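Local coordinates for hypothetical protein aq_1956 (Aquifex aeolicus, PDB 2YVT) that is of unknown function and has the calcineurin-like metallophosphoesterase fold, but with several of the family's usual metal-binding residues replaced, so that phosphoesterase activity is uncertain, at residues E51-H56 with V153-R158; V94-N99 with K104-A109. One frame throughout, in Å; residues are numbered along the deposited sequence.

Contact 1. Residues E51-H56 with V153-R158; sequences EYERAH and VLKYPR
With CG anti to the backbone N (chi1 174°), the ring of Tyr52 leaves helix 46-57 toward Val153, while the chain of Lys155, extended beyond CG, runs out from strand 155-157 to meet Glu53. Glu53 is bent at chi2 (-58°), which folds its carboxylate round to face the oncoming ammonium. The two chains arrive from opposite directions, and Lys155 NZ donates to Glu53 OE2 over 2.7 Å in a salt bridge that uses the syn lone pair of the oxygen. The same NZ lies at the edge of the Tyr52 ring, near its plane, 3.9 Å from Tyr52 CE2. Over one ring face sits Val153 CG2, which makes a CH-pi contact 4.0 Å from the centroid of the Tyr52 ring; His56 CD2 rests over the opposite face, and both are offset toward the rim. Beyond the two segments, Glu147 OE1 accepts from Tyr52 OH and forms a second salt bridge with Lys155 NZ. The ammonium is thus shared by two carboxylates, which would probably favour its charged form. Helix 46-57 is thus packed, through one aromatic and one ion pair, on a loop and a short strand paired in parallel with strand 134-144 of the metallophosphoesterase fold's second sheet.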
# COMPACT_ATOMS: atom_id res chain seq x y z
N GLU A 51 -21.89 2.20 -0.86
CA GLU A 51 -22.87 1.48 -1.69
C GLU A 51 -22.63 -0.03 -1.63
O GLU A 51 -23.58 -0.80 -1.47
CB GLU A 51 -22.89 1.98 -3.13
CG GLU A 51 -23.64 1.05 -4.10
CD GLU A 51 -25.11 0.81 -3.74
OE1 GLU A 51 -25.73 1.65 -3.04
OE2 GLU A 51 -25.65 -0.24 -4.17
N TYR A 52 -21.37 -0.43 -1.75
CA TYR A 52 -21.00 -1.83 -1.65
C TYR A 52 -21.43 -2.45 -0.31
O TYR A 52 -22.08 -3.50 -0.29
CB TYR A 52 -19.50 -1.99 -1.85
CG TYR A 52 -18.98 -3.39 -1.63
CD1 TYR A 52 -19.10 -4.36 -2.62
CD2 TYR A 52 -18.39 -3.75 -0.42
CE1 TYR A 52 -18.63 -5.65 -2.42
CE2 TYR A 52 -17.91 -5.03 -0.21
CZ TYR A 52 -18.04 -5.98 -1.21
OH TYR A 52 -17.57 -7.26 -0.99
N GLU A 53 -21.11 -1.77 0.79
CA GLU A 53 -21.42 -2.30 2.13
C GLU A 53 -22.93 -2.33 2.37
O GLU A 53 -23.45 -3.33 2.86
CB GLU A 53 -20.68 -1.54 3.24
CG GLU A 53 -19.14 -1.63 3.19
CD GLU A 53 -18.58 -3.06 3.25
OE1 GLU A 53 -19.29 -4.00 3.68
OE2 GLU A 53 -17.40 -3.24 2.85
N ARG A 54 -23.62 -1.25 2.01
CA ARG A 54 -25.07 -1.18 2.16
C ARG A 54 -25.77 -2.26 1.35
O ARG A 54 -26.68 -2.93 1.85
CB ARG A 54 -25.60 0.19 1.72
CG ARG A 54 -25.27 1.34 2.66
CD ARG A 54 -25.95 1.20 4.02
NE ARG A 54 -27.42 1.20 3.93
CZ ARG A 54 -28.19 2.28 3.97
NH1 ARG A 54 -27.67 3.50 4.07
NH2 ARG A 54 -29.51 2.14 3.89
N ALA A 55 -25.32 -2.46 0.11
CA ALA A 55 -25.92 -3.46 -0.76
C ALA A 55 -25.75 -4.85 -0.19
O ALA A 55 -26.70 -5.64 -0.18
CB ALA A 55 -25.34 -3.38 -2.17
N HIS A 56 -24.56 -5.16 0.31
CA HIS A 56 -24.33 -6.48 0.86
C HIS A 56 -25.09 -6.73 2.16
O HIS A 56 -25.64 -7.81 2.35
CB HIS A 56 -22.84 -6.79 0.95
CG HIS A 56 -22.26 -7.16 -0.38
ND1 HIS A 56 -22.07 -8.47 -0.77
CD2 HIS A 56 -21.89 -6.39 -1.44
CE1 HIS A 56 -21.58 -8.49 -2.00
NE2 HIS A 56 -21.46 -7.24 -2.43
N VAL A 153 -14.66 -1.57 -4.18
CA VAL A 153 -13.55 -1.56 -3.22
C VAL A 153 -12.59 -2.64 -3.68
O VAL A 153 -12.94 -3.45 -4.55
CB VAL A 153 -14.00 -1.87 -1.76
CG1 VAL A 153 -14.70 -0.66 -1.12
CG2 VAL A 153 -14.86 -3.13 -1.68
N LEU A 154 -11.39 -2.68 -3.11
CA LEU A 154 -10.47 -3.80 -3.34
C LEU A 154 -10.41 -4.67 -2.10
O LEU A 154 -9.88 -4.27 -1.06
CB LEU A 154 -9.05 -3.30 -3.66
CG LEU A 154 -8.82 -2.36 -4.83
CD1 LEU A 154 -7.31 -2.28 -5.09
CD2 LEU A 154 -9.58 -2.85 -6.05
N LYS A 155 -10.99 -5.86 -2.21
CA LYS A 155 -10.95 -6.87 -1.14
C LYS A 155 -10.59 -8.22 -1.75
O LYS A 155 -11.09 -8.57 -2.82
CB LYS A 155 -12.30 -6.98 -0.43
CG LYS A 155 -12.77 -5.73 0.29
CD LYS A 155 -13.95 -6.07 1.21
CE LYS A 155 -14.41 -4.90 2.03
NZ LYS A 155 -15.57 -5.27 2.90
N TYR A 156 -9.71 -8.96 -1.09
CA TYR A 156 -9.27 -10.26 -1.60
C TYR A 156 -9.38 -11.32 -0.52
O TYR A 156 -9.15 -11.03 0.65
CB TYR A 156 -7.83 -10.18 -2.10
CG TYR A 156 -7.70 -9.26 -3.29
CD1 TYR A 156 -8.02 -9.72 -4.57
CD2 TYR A 156 -7.29 -7.93 -3.13
CE1 TYR A 156 -7.92 -8.88 -5.67
CE2 TYR A 156 -7.18 -7.07 -4.25
CZ TYR A 156 -7.50 -7.57 -5.51
OH TYR A 156 -7.42 -6.76 -6.62
N PRO A 157 -9.74 -12.55 -0.91
CA PRO A 157 -9.85 -13.67 0.03
C PRO A 157 -8.56 -14.46 0.12
O PRO A 157 -7.78 -14.49 -0.84
CB PRO A 157 -10.93 -14.53 -0.62
CG PRO A 157 -10.70 -14.35 -2.10
CD PRO A 157 -10.15 -12.94 -2.28
N ARG A 158 -8.36 -15.12 1.27
CA ARG A 158 -7.14 -15.88 1.54
C ARG A 158 -6.75 -16.82 0.39
O ARG A 158 -5.60 -16.82 -0.05
CB ARG A 158 -7.29 -16.69 2.84
CG ARG A 158 -6.13 -17.61 3.15
CD ARG A 158 -6.42 -18.46 4.40
NE ARG A 158 -6.53 -17.65 5.61
CZ ARG A 158 -5.55 -17.48 6.49
NH1 ARG A 158 -4.36 -18.04 6.27
NH2 ARG A 158 -5.74 -16.72 7.57

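Contact 2. Residues V94-N99 with K104-A109; sequences VVPGKN and KIFLRA
Pro96 CB lies over one face of the Phe106 ring, and Val94 CG1 stands at the edge of that ring, near its plane. The proline carbon is 4.0 Å from the ring centroid and 21° off the normal, a CH-pi contact displaced toward the rim; its nearest ring atom is Phe106 CE2, 3.7 Å from Pro96 CB. The rest of the pyrrolidine follows, with Pro96 CG 4.0 Å from Phe106 CE2, and the two side chains cross at about a right angle. Val94 makes the looser touch, its CG1 meeting Phe106 CZ at 4.2 Å. Phe106 reaches both because its CG stands anti to the backbone N (chi1 -180°), which sends the ring from helix 103-112 toward the strand end. No hydrogen bond links the two segments: the contact is wholly apolar and all three residues are buried. Val122 of strand 120-122 and Ile42 of a loop also touch the ring. An alanine in place of Phe106 would take away the ring and is likely to leave Pro96 and Val94 facing a gap under the helix. Beyond the proline, Gly97 N bonds Asp100 OD2 within the turn, and Asn99 ND2 bonds Glu49 OE1 on helix 46-57. Strand 91-95, helix 103-112 and strand 120-122 form a beta-alpha-beta crossover, and its first strand runs into the loop that in calcineurin-like phosphoesterases carries the GNH[D/E] motif; here Lys98 and Asn99 stand in place of its metal-ligand Asn and the His that follows.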
# COMPACT_ATOMS: atom_id res chain seq x y z
N VAL A 94 4.09 2.09 -5.64
CA VAL A 94 2.75 2.41 -5.16
C VAL A 94 1.94 1.12 -5.07
O VAL A 94 1.93 0.33 -6.01
CB VAL A 94 2.04 3.39 -6.13
CG1 VAL A 94 0.61 3.67 -5.67
CG2 VAL A 94 2.83 4.70 -6.25
N VAL A 95 1.26 0.92 -3.94
CA VAL A 95 0.42 -0.27 -3.72
C VAL A 95 -0.98 0.21 -3.32
O VAL A 95 -1.11 0.96 -2.37
CB VAL A 95 1.04 -1.19 -2.64
CG1 VAL A 95 0.12 -2.37 -2.35
CG2 VAL A 95 2.42 -1.67 -3.09
N PRO A 96 -2.02 -0.20 -4.07
CA PRO A 96 -3.35 0.37 -3.84
C PRO A 96 -4.00 -0.11 -2.55
O PRO A 96 -3.74 -1.24 -2.08
CB PRO A 96 -4.15 -0.11 -5.06
CG PRO A 96 -3.51 -1.40 -5.43
CD PRO A 96 -2.04 -1.18 -5.18
N GLY A 97 -4.85 0.74 -1.98
CA GLY A 97 -5.62 0.38 -0.80
C GLY A 97 -7.03 -0.11 -1.12
O GLY A 97 -7.42 -0.25 -2.30
N LYS A 98 -7.78 -0.40 -0.07
CA LYS A 98 -9.17 -0.84 -0.19
C LYS A 98 -10.02 0.12 -1.03
O LYS A 98 -10.93 -0.31 -1.73
CB LYS A 98 -9.75 -1.01 1.21
CG LYS A 98 -11.21 -1.36 1.31
CD LYS A 98 -11.64 -1.43 2.78
CE LYS A 98 -11.18 -0.22 3.62
NZ LYS A 98 -9.88 -0.36 4.37
N ASN A 99 -9.74 1.41 -0.95
CA ASN A 99 -10.59 2.40 -1.63
C ASN A 99 -10.08 2.82 -3.00
O ASN A 99 -10.63 3.73 -3.63
CB ASN A 99 -10.79 3.61 -0.74
CG ASN A 99 -11.52 3.26 0.54
OD1 ASN A 99 -10.94 3.33 1.63
ND2 ASN A 99 -12.76 2.83 0.41
N LYS A 104 -9.59 -1.70 -12.34
CA LYS A 104 -9.35 -1.45 -13.77
C LYS A 104 -9.07 0.03 -14.04
O LYS A 104 -8.23 0.36 -14.88
CB LYS A 104 -10.51 -1.98 -14.62
CG LYS A 104 -10.63 -3.53 -14.58
CD LYS A 104 -11.68 -4.08 -15.54
CE LYS A 104 -11.75 -5.61 -15.51
NZ LYS A 104 -12.18 -6.18 -14.20
N ILE A 105 -9.74 0.92 -13.31
CA ILE A 105 -9.53 2.36 -13.45
C ILE A 105 -8.19 2.77 -12.80
O ILE A 105 -7.44 3.58 -13.36
CB ILE A 105 -10.72 3.15 -12.87
CG1 ILE A 105 -11.95 2.88 -13.75
CG2 ILE A 105 -10.40 4.65 -12.78
CD1 ILE A 105 -13.22 3.57 -13.29
N PHE A 106 -7.89 2.21 -11.64
CA PHE A 106 -6.62 2.47 -10.99
C PHE A 106 -5.45 2.07 -11.89
O PHE A 106 -4.49 2.83 -12.04
CB PHE A 106 -6.54 1.72 -9.65
CG PHE A 106 -5.27 1.96 -8.93
CD1 PHE A 106 -5.07 3.13 -8.21
CD2 PHE A 106 -4.24 1.02 -8.99
CE1 PHE A 106 -3.86 3.36 -7.55
CE2 PHE A 106 -3.05 1.25 -8.35
CZ PHE A 106 -2.85 2.41 -7.63
N LEU A 107 -5.52 0.89 -12.49
CA LEU A 107 -4.43 0.42 -13.34
C LEU A 107 -4.34 1.20 -14.65
O LEU A 107 -3.24 1.40 -15.17
CB LEU A 107 -4.54 -1.08 -13.59
CG LEU A 107 -4.34 -1.93 -12.33
CD1 LEU A 107 -4.48 -3.41 -12.66
CD2 LEU A 107 -3.02 -1.65 -11.63
N ARG A 108 -5.47 1.67 -15.16
CA ARG A 108 -5.43 2.54 -16.33
C ARG A 108 -4.70 3.85 -16.00
O ARG A 108 -3.89 4.32 -16.80
CB ARG A 108 -6.84 2.81 -16.86
CG ARG A 108 -6.88 3.82 -18.00
CD ARG A 108 -6.22 3.31 -19.27
NE ARG A 108 -6.04 4.41 -20.23
CZ ARG A 108 -5.60 4.26 -21.47
NH1 ARG A 108 -5.32 3.06 -21.95
NH2 ARG A 108 -5.44 5.33 -22.25
N ALA A 109 -4.96 4.41 -14.83
CA ALA A 109 -4.24 5.61 -14.39
C ALA A 109 -2.74 5.34 -14.25
O ALA A 109 -1.92 6.16 -14.68
CB ALA A 109 -4.83 6.14 -13.07

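From the N terminus the chain first passes strands 7-12 and 35-39, then helix 46-57, where contact 1 opens. After the long helix 65-86 comes strand 91-95, whose end contact 2 ties to helix 103-112; only four residues separate its two segments. Contact 1 closes only at 153-158, so contact 2 is nested inside its much longer loop. The two meet directly: Leu154 N lies 2.8 Å from Lys98 O, a probable hydrogen bond, and Leu154 CD1 packs 3.8 Å from Pro96 CB. Contact 2 thus belongs to the six-stranded sheet and its covering helix, contact 1 joins helix 46-57 to strand 155-157 of the other sheet, and 94-99 touching 153-158 connects them.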